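Local coordinates for 3-Hydroxyacyl-CoA dehydrogenase (Ralstonia eutropha H16, PDB 4PZC), which catalyses the NAD-dependent interconversion of (S)-3-hydroxyacyl-CoA and 3-oxoacyl-CoA thioesters, including (S)-3-hydroxybutyryl-CoA, at residues G106-G109 / E110-I114; M139-F142 / N143-V147; V181-S184 / P185-V189; F201-G205 / E206-S210; D233-L237 / D238-A242. One frame throughout, in Å; residues are numbered along the deposited sequence.

Contact 1 of 5, residues G106-G109 / E110-I114; sequences GIVG and ENVII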
loop_
_atom_site.group_PDB
_atom_site.type_symbol
_atom_site.label_atom_id
_atom_site.label_comp_id
_atom_site.label_asym_id
_atom_site.label_seq_id
_atom_site.Cartn_x
_atom_site.Cartn_y
_atom_site.Cartn_z
ATOM N N GLY A 106 -25.203 -0.273 -32.319
ATOM C CA GLY A 106 -26.376 -0.502 -33.191
ATOM C C GLY A 106 -27.671 0.201 -32.790
ATOM O O GLY A 106 -28.340 0.777 -33.629
ATOM N N ILE A 107 -28.021 0.179 -31.511
ATOM C CA ILE A 107 -29.273 0.784 -31.058
ATOM C C ILE A 107 -29.168 2.318 -30.932
ATOM O O ILE A 107 -29.840 3.043 -31.650
ATOM C CB ILE A 107 -29.777 0.136 -29.737
ATOM C CG1 ILE A 107 -30.363 -1.261 -29.984
ATOM C CG2 ILE A 107 -30.866 0.977 -29.096
ATOM C CD1 ILE A 107 -29.405 -2.267 -30.578
ATOM N N VAL A 108 -28.325 2.804 -30.026
ATOM C CA VAL A 108 -28.337 4.224 -29.629
ATOM C C VAL A 108 -27.904 5.220 -30.707
ATOM O O VAL A 108 -27.216 4.857 -31.676
ATOM C CB VAL A 108 -27.467 4.466 -28.368
ATOM C CG1 VAL A 108 -27.950 3.598 -27.207
ATOM C CG2 VAL A 108 -25.979 4.246 -28.655
ATOM N N GLY A 109 -28.303 6.483 -30.499
ATOM C CA GLY A 109 -27.988 7.599 -31.405
ATOM C C GLY A 109 -26.519 8.028 -31.400
ATOM O O GLY A 109 -25.784 7.811 -30.417
ATOM N N GLU A 110 -26.106 8.649 -32.511
ATOM C CA GLU A 110 -24.716 9.089 -32.735
ATOM C C GLU A 110 -24.090 9.918 -31.601
ATOM O O GLU A 110 -22.872 9.847 -31.382
ATOM C CB GLU A 110 -24.599 9.887 -34.046
ATOM C CG GLU A 110 -24.049 9.085 -35.225
ATOM C CD GLU A 110 -23.307 9.945 -36.252
ATOM O OE1 GLU A 110 -23.856 10.982 -36.693
ATOM O OE2 GLU A 110 -22.172 9.577 -36.628
ATOM N N ASN A 111 -24.908 10.711 -30.908
ATOM C CA ASN A 111 -24.424 11.524 -29.794
ATOM C C ASN A 111 -24.693 10.929 -28.415
ATOM O O ASN A 111 -24.568 11.627 -27.407
ATOM C CB ASN A 111 -24.968 12.962 -29.881
ATOM C CG ASN A 111 -23.980 13.915 -30.543
ATOM O OD1 ASN A 111 -23.887 13.969 -31.772
ATOM N ND2 ASN A 111 -23.220 14.658 -29.728
ATOM N N VAL A 112 -25.041 9.647 -28.366
ATOM C CA VAL A 112 -25.160 8.933 -27.095
ATOM C C VAL A 112 -23.820 8.222 -26.789
ATOM O O VAL A 112 -23.244 7.549 -27.640
ATOM C CB VAL A 112 -26.381 7.959 -27.106
ATOM C CG1 VAL A 112 -26.244 6.854 -26.060
ATOM C CG2 VAL A 112 -27.689 8.737 -26.905
ATOM N N ILE A 113 -23.340 8.395 -25.556
ATOM C CA ILE A 113 -22.040 7.885 -25.107
ATOM C C ILE A 113 -22.121 6.439 -24.669
ATOM O O ILE A 113 -23.010 6.069 -23.926
ATOM C CB ILE A 113 -21.527 8.683 -23.889
ATOM C CG1 ILE A 113 -21.236 10.136 -24.293
ATOM C CG2 ILE A 113 -20.301 8.015 -23.250
ATOM C CD1 ILE A 113 -21.110 11.085 -23.118
ATOM N N ILE A 114 -21.164 5.644 -25.117
ATOM C CA ILE A 114 -21.009 4.267 -24.694
ATOM C C ILE A 114 -19.746 4.163 -23.838
ATOM O O ILE A 114 -18.633 4.424 -24.306
ATOM C CB ILE A 114 -20.867 3.329 -25.910
ATOM C CG1 ILE A 114 -22.096 3.450 -26.839
ATOM C CG2 ILE A 114 -20.647 1.893 -25.445
ATOM C CD1 ILE A 114 -21.920 2.861 -28.239
#
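V108 and V112 meet through their isopropyl groups where a beta-alpha-beta crossover of the Rossmann-type domain turns back from helix 94-107 into strand 113-117. The two side chains cross at about a right angle, and the touching is done by one methyl of V112. Its CG1 comes closest to V108 CB, at 3.5 Å, with both V108 methyls only slightly farther off, CG2 at 3.7 Å and CG1 at 3.9 Å. The torsion of V112 puts it there: CG1 stands opposite the backbone N (chi1 159°), while CG2 is turned away from V108 toward the turn backbone. The same CG2 of V108 also comes within 4.3 Å of I114 CD1, the end of a side chain that leaves the backbone alongside the contact and ends nearer to it.

The chain reversal that sets V112 opposite V108 is a type I beta turn from G109 to V112. It is closed by the bond from V112 N to G109 O, 2.9 Å long with an angle of 161° at the hydrogen. Farther out, V108 also packs on L80 and V86, and I114 on L101 and I104 of the helix just left. In the turn bond the donor V112 N stands above the carbonyl plane of G109, 51° out of it.

Contact 2 of 5, residues M139-F142 / N143-V147; sequences MHFF and NPVPV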
loop_
_atom_site.group_PDB
_atom_site.type_symbol
_atom_site.label_atom_id
_atom_site.label_comp_id
_atom_site.label_asym_id
_atom_site.label_seq_id
_atom_site.Cartn_x
_atom_site.Cartn_y
_atom_site.Cartn_z
ATOM N N MET A 139 -14.659 3.053 -17.807
ATOM C CA MET A 139 -14.799 3.268 -16.371
ATOM C C MET A 139 -14.387 2.021 -15.604
ATOM O O MET A 139 -14.489 0.904 -16.098
ATOM C CB MET A 139 -16.224 3.641 -16.030
ATOM C CG MET A 139 -16.751 4.743 -16.930
ATOM S SD MET A 139 -18.530 4.976 -16.808
ATOM C CE MET A 139 -18.685 5.740 -15.183
ATOM N N HIS A 140 -13.885 2.224 -14.399
ATOM C CA HIS A 140 -13.559 1.129 -13.522
ATOM C C HIS A 140 -14.138 1.524 -12.180
ATOM O O HIS A 140 -13.589 2.385 -11.487
ATOM C CB HIS A 140 -12.035 0.898 -13.476
ATOM C CG HIS A 140 -11.600 -0.210 -12.557
ATOM N ND1 HIS A 140 -12.066 -1.500 -12.669
ATOM C CD2 HIS A 140 -10.725 -0.222 -11.525
ATOM C CE1 HIS A 140 -11.522 -2.253 -11.728
ATOM N NE2 HIS A 140 -10.699 -1.502 -11.024
ATOM N N PHE A 141 -15.284 0.930 -11.857
ATOM C CA PHE A 141 -15.918 1.060 -10.545
ATOM C C PHE A 141 -15.344 0.060 -9.594
ATOM O O PHE A 141 -14.726 -0.906 -10.038
ATOM C CB PHE A 141 -17.393 0.787 -10.659
ATOM C CG PHE A 141 -18.151 1.888 -11.329
ATOM C CD1 PHE A 141 -18.619 2.957 -10.588
ATOM C CD2 PHE A 141 -18.402 1.852 -12.695
ATOM C CE1 PHE A 141 -19.331 3.976 -11.192
ATOM C CE2 PHE A 141 -19.115 2.868 -13.305
ATOM C CZ PHE A 141 -19.584 3.930 -12.551
ATOM N N PHE A 142 -15.554 0.261 -8.295
ATOM C CA PHE A 142 -14.908 -0.612 -7.297
ATOM C C PHE A 142 -15.807 -1.484 -6.422
ATOM O O PHE A 142 -16.846 -1.063 -5.944
ATOM C CB PHE A 142 -13.901 0.164 -6.471
ATOM C CG PHE A 142 -12.618 0.404 -7.199
ATOM C CD1 PHE A 142 -11.615 -0.525 -7.151
ATOM C CD2 PHE A 142 -12.434 1.535 -7.971
ATOM C CE1 PHE A 142 -10.420 -0.311 -7.818
ATOM C CE2 PHE A 142 -11.251 1.749 -8.655
ATOM C CZ PHE A 142 -10.234 0.830 -8.567
ATOM N N ASN A 143 -15.258 -2.659 -6.142
ATOM C CA ASN A 143 -15.961 -3.938 -6.035
ATOM C C ASN A 143 -17.282 -3.988 -5.278
ATOM O O ASN A 143 -18.171 -4.765 -5.675
ATOM C CB ASN A 143 -14.996 -5.003 -5.488
ATOM C CG ASN A 143 -13.797 -5.217 -6.393
ATOM O OD1 ASN A 143 -13.009 -4.289 -6.656
ATOM N ND2 ASN A 143 -13.649 -6.446 -6.877
ATOM N N PRO A 144 -17.387 -3.232 -4.156
ATOM C CA PRO A 144 -18.683 -2.841 -3.543
ATOM C C PRO A 144 -19.153 -1.462 -4.053
ATOM O O PRO A 144 -18.880 -0.429 -3.443
ATOM C CB PRO A 144 -18.382 -2.832 -2.034
ATOM C CG PRO A 144 -16.964 -3.304 -1.881
ATOM C CD PRO A 144 -16.281 -3.078 -3.197
ATOM N N VAL A 145 -19.871 -1.464 -5.170
ATOM C CA VAL A 145 -19.936 -0.282 -6.029
ATOM C C VAL A 145 -20.714 0.892 -5.476
ATOM O O VAL A 145 -20.512 2.002 -5.939
ATOM C CB VAL A 145 -20.537 -0.591 -7.413
ATOM C CG1 VAL A 145 -20.200 0.533 -8.392
ATOM C CG2 VAL A 145 -20.055 -1.936 -7.940
ATOM N N PRO A 146 -21.648 0.652 -4.537
ATOM C CA PRO A 146 -22.336 1.807 -3.934
ATOM C C PRO A 146 -21.491 2.569 -2.912
ATOM O O PRO A 146 -21.408 3.791 -2.977
ATOM C CB PRO A 146 -23.573 1.183 -3.275
ATOM C CG PRO A 146 -23.784 -0.106 -3.996
ATOM C CD PRO A 146 -22.409 -0.597 -4.335
ATOM N N VAL A 147 -20.861 1.869 -1.983
ATOM C CA VAL A 147 -20.157 2.561 -0.900
ATOM C C VAL A 147 -18.803 3.105 -1.357
ATOM O O VAL A 147 -18.413 4.195 -0.955
ATOM C CB VAL A 147 -19.996 1.685 0.373
ATOM C CG1 VAL A 147 -21.345 1.137 0.817
ATOM C CG2 VAL A 147 -19.006 0.548 0.162
#
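The backbone of F141 and F142 runs out of strand 136-141 and bends at N143 and P144, bringing V145 back beside it; residues 145-147 then take helical angles without the regular bonds. No hydrogen bond closes this bend. The F142 carbonyl faces the returning chain, but P144 N has no hydrogen to give and V145 N, 3.1 Å from F142 O, is badly angled. What remains is a CA-H...O contact from V145 CA to F142 O, 3.2 Å long with 132° at the hydrogen.

The side chain contact is F141 with V145, which cross at about a right angle. V145 CG1 settles where the ring joins its stem, 3.6 Å from F141 CB and also 3.6 Å from F141 CD1, approaching the ring obliquely. That methyl is placed by a chi1 of -163°, which sets CG1 opposite the backbone N of V145. This belongs to the NAD-binding Rossmann-type domain: the V145 side chain also packs on I18 of helix 13-23 and on M14, an NAD-binding residue within the glycine-rich G10-G15 turn, and F141 joins it on I18.

N143, likewise an NAD-binding residue, turns its amide past the F142 ring, with N143 OD1 4.0 Å from F142 CD1 and the two planes 43° apart. H140, predicted to be important for catalysis, lies just before F141 in the strand, its side chain touching S119 and E152.

Contact 3 of 5, residues V181-S184 / P185-V189; sequences VKNS and PGFVV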
loop_
_atom_site.group_PDB
_atom_site.type_symbol
_atom_site.label_atom_id
_atom_site.label_comp_id
_atom_site.label_asym_id
_atom_site.label_seq_id
_atom_site.Cartn_x
_atom_site.Cartn_y
_atom_site.Cartn_z
ATOM N N VAL A 181 -7.403 8.944 -16.499
ATOM C CA VAL A 181 -6.291 8.051 -16.737
ATOM C C VAL A 181 -6.212 7.835 -18.221
ATOM O O VAL A 181 -7.205 7.462 -18.825
ATOM C CB VAL A 181 -6.560 6.680 -16.097
ATOM C CG1 VAL A 181 -5.475 5.673 -16.443
ATOM C CG2 VAL A 181 -6.691 6.816 -14.595
ATOM N N LYS A 182 -5.049 8.079 -18.816
ATOM C CA LYS A 182 -4.859 7.666 -20.183
ATOM C C LYS A 182 -4.837 6.146 -20.170
ATOM O O LYS A 182 -4.114 5.558 -19.413
ATOM C CB LYS A 182 -3.548 8.180 -20.760
ATOM C CG LYS A 182 -3.428 9.683 -20.837
ATOM C CD LYS A 182 -2.271 10.027 -21.769
ATOM C CE LYS A 182 -2.073 11.535 -21.930
ATOM N NZ LYS A 182 -1.288 12.186 -20.831
ATOM N N ASN A 183 -5.630 5.524 -21.018
ATOM C CA ASN A 183 -5.570 4.096 -21.220
ATOM C C ASN A 183 -4.141 3.535 -21.238
ATOM O O ASN A 183 -3.293 3.968 -22.052
ATOM C CB ASN A 183 -6.261 3.722 -22.524
ATOM C CG ASN A 183 -6.459 2.240 -22.652
ATOM O OD1 ASN A 183 -7.062 1.609 -21.775
ATOM N ND2 ASN A 183 -5.924 1.655 -23.734
ATOM N N SER A 184 -3.917 2.557 -20.345
ATOM C CA SER A 184 -2.623 1.901 -20.138
ATOM C C SER A 184 -2.838 0.669 -19.249
ATOM O O SER A 184 -3.721 0.653 -18.372
ATOM C CB SER A 184 -1.627 2.855 -19.461
ATOM O OG SER A 184 -0.425 2.226 -19.014
ATOM N N PRO A 185 -2.017 -0.368 -19.448
ATOM C CA PRO A 185 -2.241 -1.553 -18.681
ATOM C C PRO A 185 -2.391 -1.258 -17.162
ATOM O O PRO A 185 -1.590 -0.505 -16.603
ATOM C CB PRO A 185 -0.996 -2.361 -18.999
ATOM C CG PRO A 185 -0.678 -1.968 -20.397
ATOM C CD PRO A 185 -0.835 -0.508 -20.314
ATOM N N GLY A 186 -3.442 -1.814 -16.531
ATOM C CA GLY A 186 -3.736 -1.565 -15.122
ATOM C C GLY A 186 -4.087 -0.123 -14.743
ATOM O O GLY A 186 -4.283 0.207 -13.576
ATOM N N PHE A 187 -4.173 0.757 -15.712
ATOM C CA PHE A 187 -4.604 2.104 -15.403
ATOM C C PHE A 187 -3.787 2.619 -14.227
ATOM O O PHE A 187 -2.567 2.576 -14.279
ATOM C CB PHE A 187 -6.117 2.119 -15.171
ATOM C CG PHE A 187 -6.871 1.327 -16.209
ATOM C CD1 PHE A 187 -6.468 1.354 -17.546
ATOM C CD2 PHE A 187 -7.956 0.524 -15.853
ATOM C CE1 PHE A 187 -7.126 0.603 -18.498
ATOM C CE2 PHE A 187 -8.619 -0.234 -16.805
ATOM C CZ PHE A 187 -8.206 -0.196 -18.124
ATOM N N VAL A 188 -4.422 3.101 -13.178
ATOM C CA VAL A 188 -3.678 3.659 -12.085
ATOM C C VAL A 188 -3.697 2.703 -10.909
ATOM O O VAL A 188 -2.633 2.285 -10.438
ATOM C CB VAL A 188 -4.212 5.065 -11.709
ATOM C CG1 VAL A 188 -3.942 5.412 -10.255
ATOM C CG2 VAL A 188 -3.577 6.131 -12.599
ATOM N N VAL A 189 -4.884 2.343 -10.422
ATOM C CA VAL A 189 -4.941 1.621 -9.156
ATOM C C VAL A 189 -4.233 0.305 -9.208
ATOM O O VAL A 189 -3.306 0.086 -8.434
ATOM C CB VAL A 189 -6.349 1.457 -8.603
ATOM C CG1 VAL A 189 -6.437 0.249 -7.682
ATOM C CG2 VAL A 189 -6.706 2.714 -7.827
#
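One hydrogen bond spans S184 and F187: F187 N donates to S184 O over 2.7 Å, with 159° at the hydrogen, closing a type II beta turn in which G186 takes the positive phi of the third position. The turn swings the chain round, so that the directions of 181-184 and 185-188 lie 152° apart.

Apolar packing follows from that reversal. The two methyls of V181 divide the work: CG1 lies 3.8 Å from F187 CB, and CG2 lies 3.8 Å from V188 CG2.

Polar contact with the F187 ring comes at its edge. N183 OD1 lies near the ring plane, 3.4 Å from F187 CE1, with the amide turned 43° against the ring; CG anti to the backbone N carries the amide back toward the ring. The amide itself is fixed by S122, whose OG accepts from ND2, and by I123 N, which donates to OD1.

Just beyond the turn, V188 N and V189 N both donate to E152 OE2, and V188 packs on A209 of the second subunit. The turn thus joins strand 177-182 of the Rossmann-type domain to helix 189-205 of the C-terminal domain, and its F187 side chain lies about 5 Å from that of H140, predicted to be important for catalysis.

Contact 4 of 5, residues F201-G205 / E206-S210; sequences FCVLG and EGLAS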
loop_
_atom_site.group_PDB
_atom_site.type_symbol
_atom_site.label_atom_id
_atom_site.label_comp_id
_atom_site.label_asym_id
_atom_site.label_seq_id
_atom_site.Cartn_x
_atom_site.Cartn_y
_atom_site.Cartn_z
ATOM N N PHE A 201 4.654 -11.743 -2.814
ATOM C CA PHE A 201 4.799 -13.171 -3.116
ATOM C C PHE A 201 6.273 -13.495 -3.321
ATOM O O PHE A 201 6.747 -14.554 -2.859
ATOM C CB PHE A 201 3.928 -13.630 -4.292
ATOM C CG PHE A 201 2.537 -13.949 -3.890
ATOM C CD1 PHE A 201 1.627 -12.937 -3.613
ATOM C CD2 PHE A 201 2.135 -15.256 -3.719
ATOM C CE1 PHE A 201 0.319 -13.227 -3.217
ATOM C CE2 PHE A 201 0.838 -15.565 -3.309
ATOM C CZ PHE A 201 -0.071 -14.551 -3.071
ATOM N N CYS A 202 7.010 -12.589 -3.965
ATOM C CA CYS A 202 8.442 -12.809 -4.143
ATOM C C CYS A 202 9.171 -12.967 -2.819
ATOM O O CYS A 202 9.956 -13.901 -2.640
ATOM C CB CYS A 202 9.076 -11.681 -4.946
ATOM S SG CYS A 202 8.319 -11.472 -6.574
ATOM N N VAL A 203 8.906 -12.048 -1.895
ATOM C CA VAL A 203 9.539 -12.062 -0.585
ATOM C C VAL A 203 9.235 -13.389 0.076
ATOM O O VAL A 203 10.136 -14.071 0.546
ATOM C CB VAL A 203 9.043 -10.889 0.300
ATOM C CG1 VAL A 203 9.366 -11.132 1.753
ATOM C CG2 VAL A 203 9.658 -9.572 -0.147
ATOM N N LEU A 204 7.961 -13.755 0.089
ATOM C CA LEU A 204 7.525 -15.018 0.677
ATOM C C LEU A 204 8.189 -16.159 -0.074
ATOM O O LEU A 204 8.769 -17.062 0.507
ATOM C CB LEU A 204 6.006 -15.158 0.573
ATOM C CG LEU A 204 5.452 -16.536 0.950
ATOM C CD1 LEU A 204 5.756 -16.804 2.401
ATOM C CD2 LEU A 204 3.958 -16.621 0.725
ATOM N N GLY A 205 8.118 -16.084 -1.388
ATOM C CA GLY A 205 8.747 -17.077 -2.234
ATOM C C GLY A 205 10.201 -17.339 -1.926
ATOM O O GLY A 205 10.655 -18.466 -2.052
ATOM N N GLU A 206 10.940 -16.303 -1.534
ATOM C CA GLU A 206 12.390 -16.446 -1.287
ATOM C C GLU A 206 12.625 -16.848 0.168
ATOM O O GLU A 206 13.769 -16.792 0.669
ATOM C CB GLU A 206 13.118 -15.132 -1.572
ATOM C CG GLU A 206 12.992 -14.634 -3.010
ATOM C CD GLU A 206 12.970 -13.104 -3.158
ATOM O OE1 GLU A 206 13.337 -12.364 -2.202
ATOM O OE2 GLU A 206 12.576 -12.644 -4.257
ATOM N N GLY A 207 11.528 -17.231 0.834
ATOM C CA GLY A 207 11.516 -17.530 2.260
ATOM C C GLY A 207 12.205 -16.536 3.172
ATOM O O GLY A 207 12.906 -16.931 4.066
ATOM N N LEU A 208 12.013 -15.250 2.958
ATOM C CA LEU A 208 12.719 -14.264 3.768
ATOM C C LEU A 208 12.014 -14.092 5.062
ATOM O O LEU A 208 12.642 -13.762 6.078
ATOM C CB LEU A 208 12.777 -12.898 3.084
ATOM C CG LEU A 208 13.484 -12.949 1.735
ATOM C CD1 LEU A 208 13.480 -11.557 1.145
ATOM C CD2 LEU A 208 14.897 -13.491 1.870
ATOM N N ALA A 209 10.705 -14.294 5.007
ATOM C CA ALA A 209 9.852 -14.129 6.148
ATOM C C ALA A 209 8.608 -14.988 5.990
ATOM O O ALA A 209 8.325 -15.537 4.910
ATOM C CB ALA A 209 9.465 -12.674 6.291
ATOM N N SER A 210 7.871 -15.109 7.085
ATOM C CA SER A 210 6.618 -15.833 7.060
ATOM C C SER A 210 5.530 -14.887 6.547
ATOM O O SER A 210 5.627 -13.653 6.685
ATOM C CB SER A 210 6.253 -16.408 8.433
ATOM O OG SER A 210 5.568 -15.446 9.220
#
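V203 and L208 join across the end of helix 189-205 in a Schellman motif. L208 N donates to V203 O over 3.3 Å, nearly straight at 173°, and inside that loop G207 N donates to L204 O over 2.8 Å. The inner donor sits above the carbonyl plane of L204, 54° out of it, whereas the outer one is only moderately tilted from the plane of V203. G207 makes this possible by taking positive phi, which turns the chain off the helix axis. The apolar contact that accompanies the motif is present too: V203 CG1 lies 4.1 Å from L208 CB, the two side chains crossing at about a right angle.

One residue back, E206 N keeps the last helical bond, to C202 O over 2.8 Å, and has a weak second one to V203 O. The E206 side chain then curls over the same C202 carbonyl, its chain bent at chi2 (147°), so that E206 CG lies 3.1 Å from C202 O. This brings the carboxylate beside the helix, where OE1 forms a salt bridge with R191 of the second subunit. G207 O accepts from K182 NZ of that subunit, and L208 packs on its R191, so the helix end is part of the dimer interface.

Beyond the motif the chain runs on to helix 211-222. L204 CD1 lies 3.8 Å from A209 O, and both residues pack on I214. S210 is the N-cap of that next helix, its OG accepting a hydrogen bond from E213 N.

Contact 5 of 5, residues D233-L237 / D238-A242; sequences DMIGL and DTMLA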
loop_
_atom_site.group_PDB
_atom_site.type_symbol
_atom_site.label_atom_id
_atom_site.label_comp_id
_atom_site.label_asym_id
_atom_site.label_seq_id
_atom_site.Cartn_x
_atom_site.Cartn_y
_atom_site.Cartn_z
ATOM N N ASP A 233 -5.637 -13.073 -1.165
ATOM C CA ASP A 233 -6.564 -14.182 -0.922
ATOM C C ASP A 233 -8.016 -13.779 -1.159
ATOM O O ASP A 233 -8.825 -14.617 -1.601
ATOM C CB ASP A 233 -6.377 -14.774 0.494
ATOM C CG ASP A 233 -5.226 -15.776 0.575
ATOM O OD1 ASP A 233 -4.601 -16.052 -0.476
ATOM O OD2 ASP A 233 -4.953 -16.307 1.678
ATOM N N MET A 234 -8.327 -12.501 -0.896
ATOM C CA MET A 234 -9.664 -11.935 -1.142
ATOM C C MET A 234 -9.895 -11.583 -2.598
ATOM O O MET A 234 -10.966 -11.762 -3.125
ATOM C CB MET A 234 -9.849 -10.661 -0.340
ATOM C CG MET A 234 -9.693 -10.855 1.145
ATOM S SD MET A 234 -9.471 -9.300 2.030
ATOM C CE MET A 234 -9.780 -9.907 3.702
ATOM N N ILE A 235 -8.900 -11.013 -3.250
ATOM C CA ILE A 235 -9.020 -10.742 -4.669
ATOM C C ILE A 235 -9.137 -12.027 -5.489
ATOM O O ILE A 235 -9.932 -12.093 -6.399
ATOM C CB ILE A 235 -7.813 -9.903 -5.139
ATOM C CG1 ILE A 235 -8.052 -8.458 -4.744
ATOM C CG2 ILE A 235 -7.548 -10.043 -6.643
ATOM C CD1 ILE A 235 -6.773 -7.722 -4.401
ATOM N N GLY A 236 -8.340 -13.032 -5.155
ATOM C CA GLY A 236 -8.248 -14.262 -5.952
ATOM C C GLY A 236 -6.904 -14.268 -6.641
ATOM O O GLY A 236 -6.545 -13.301 -7.332
ATOM N N LEU A 237 -6.147 -15.339 -6.459
ATOM C CA LEU A 237 -4.777 -15.376 -6.978
ATOM C C LEU A 237 -4.742 -15.559 -8.485
ATOM O O LEU A 237 -3.851 -15.067 -9.190
ATOM C CB LEU A 237 -3.999 -16.516 -6.349
ATOM C CG LEU A 237 -3.903 -16.468 -4.833
ATOM C CD1 LEU A 237 -3.024 -17.599 -4.332
ATOM C CD2 LEU A 237 -3.409 -15.106 -4.355
ATOM N N ASP A 238 -5.706 -16.322 -8.969
ATOM C CA ASP A 238 -5.950 -16.423 -10.397
ATOM C C ASP A 238 -6.178 -15.028 -11.031
ATOM O O ASP A 238 -5.662 -14.758 -12.117
ATOM C CB ASP A 238 -7.124 -17.381 -10.654
ATOM C CG ASP A 238 -8.401 -16.901 -10.020
ATOM O OD1 ASP A 238 -8.358 -16.331 -8.904
ATOM O OD2 ASP A 238 -9.456 -17.077 -10.644
ATOM N N THR A 239 -6.915 -14.161 -10.329
ATOM C CA THR A 239 -7.140 -12.780 -10.729
ATOM C C THR A 239 -5.860 -11.948 -10.649
ATOM O O THR A 239 -5.522 -11.175 -11.575
ATOM C CB THR A 239 -8.143 -12.098 -9.786
ATOM O OG1 THR A 239 -9.269 -12.954 -9.584
ATOM C CG2 THR A 239 -8.598 -10.724 -10.349
ATOM N N MET A 240 -5.170 -12.084 -9.519
ATOM C CA MET A 240 -3.857 -11.473 -9.375
ATOM C C MET A 240 -2.871 -11.900 -10.461
ATOM O O MET A 240 -2.168 -11.056 -11.039
ATOM C CB MET A 240 -3.257 -11.789 -8.017
ATOM C CG MET A 240 -3.762 -10.886 -6.910
ATOM S SD MET A 240 -3.559 -9.108 -7.162
ATOM C CE MET A 240 -1.851 -9.032 -7.716
ATOM N N LEU A 241 -2.834 -13.195 -10.744
ATOM C CA LEU A 241 -1.893 -13.720 -11.721
ATOM C C LEU A 241 -2.172 -13.134 -13.112
ATOM O O LEU A 241 -1.276 -12.713 -13.844
ATOM C CB LEU A 241 -1.980 -15.251 -11.742
ATOM C CG LEU A 241 -1.046 -15.952 -12.726
ATOM C CD1 LEU A 241 0.360 -15.414 -12.538
ATOM C CD2 LEU A 241 -1.080 -17.466 -12.572
ATOM N N ALA A 242 -3.445 -13.075 -13.463
ATOM C CA ALA A 242 -3.809 -12.593 -14.773
ATOM C C ALA A 242 -3.464 -11.089 -14.914
ATOM O O ALA A 242 -2.977 -10.646 -15.957
ATOM C CB ALA A 242 -5.278 -12.873 -15.004
#
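G236 O accepts from M240 N over 2.9 Å with 168° at the hydrogen, the donor lying in the carbonyl plane, and L237 O accepts from L241 N over 2.6 Å. These are the opening bonds of helix 237-251. D238, in its first turn, adds a charge: OD2 forms a salt bridge with K274, a predicted NAD-binding residue. Its chi1 of 61° places CG between the backbone N and the carbonyl carbon and folds the carboxylate back over the start of the helix, with D238 OD1 3.4 Å from G236 C. The amides of a helix start would probably favour the negative charge there. T239 OG1 makes a weak hydrogen bond to I235 O, 3.4 Å long.

All this happens at a tight helix-to-helix junction in the C-terminal domain. G236 is both the residue that leaves helix 228-235, with positive phi (109°), and the N-cap of the helix that follows, so the change of direction takes a single residue.

Round the bend, I235 reaches across with one methyl. Its CG2 lies 3.8 Å from T239 CB, where the side chains cross at about a right angle, and 3.9 Å from M240 CG, where they meet at a slant. M240 leaves its backbone toward 233-237 but is bent at chi2 and chi3, and its end leads away; the side chain also packs on C194 and I197 of helix 189-205. The L237 side chain packs on F201 of that same helix and on M265 and V266 of helix 260-268.

How the contacts relate
Contacts 1 and 2 lie on neighbouring strands of one sheet, 113-117 and 136-141, with centres 24 Å apart. Contact 2 brings NAD-binding N143 near H140, predicted to be important for catalysis, and contact 3 adjoins it: F142 CZ lies 3.9 Å from V189 CB. From the C-terminal domain, contact 5 faces contact 2 across a nearest-atom gap of about 6 Å, with the I235 side chain about 6 Å from that of N143. Contact 5 in turn packs on contact 4, F201 CZ lying 3.6 Å from L237 CD2. Contacts 3 and 4, centres 28 Å apart, both touch the second subunit.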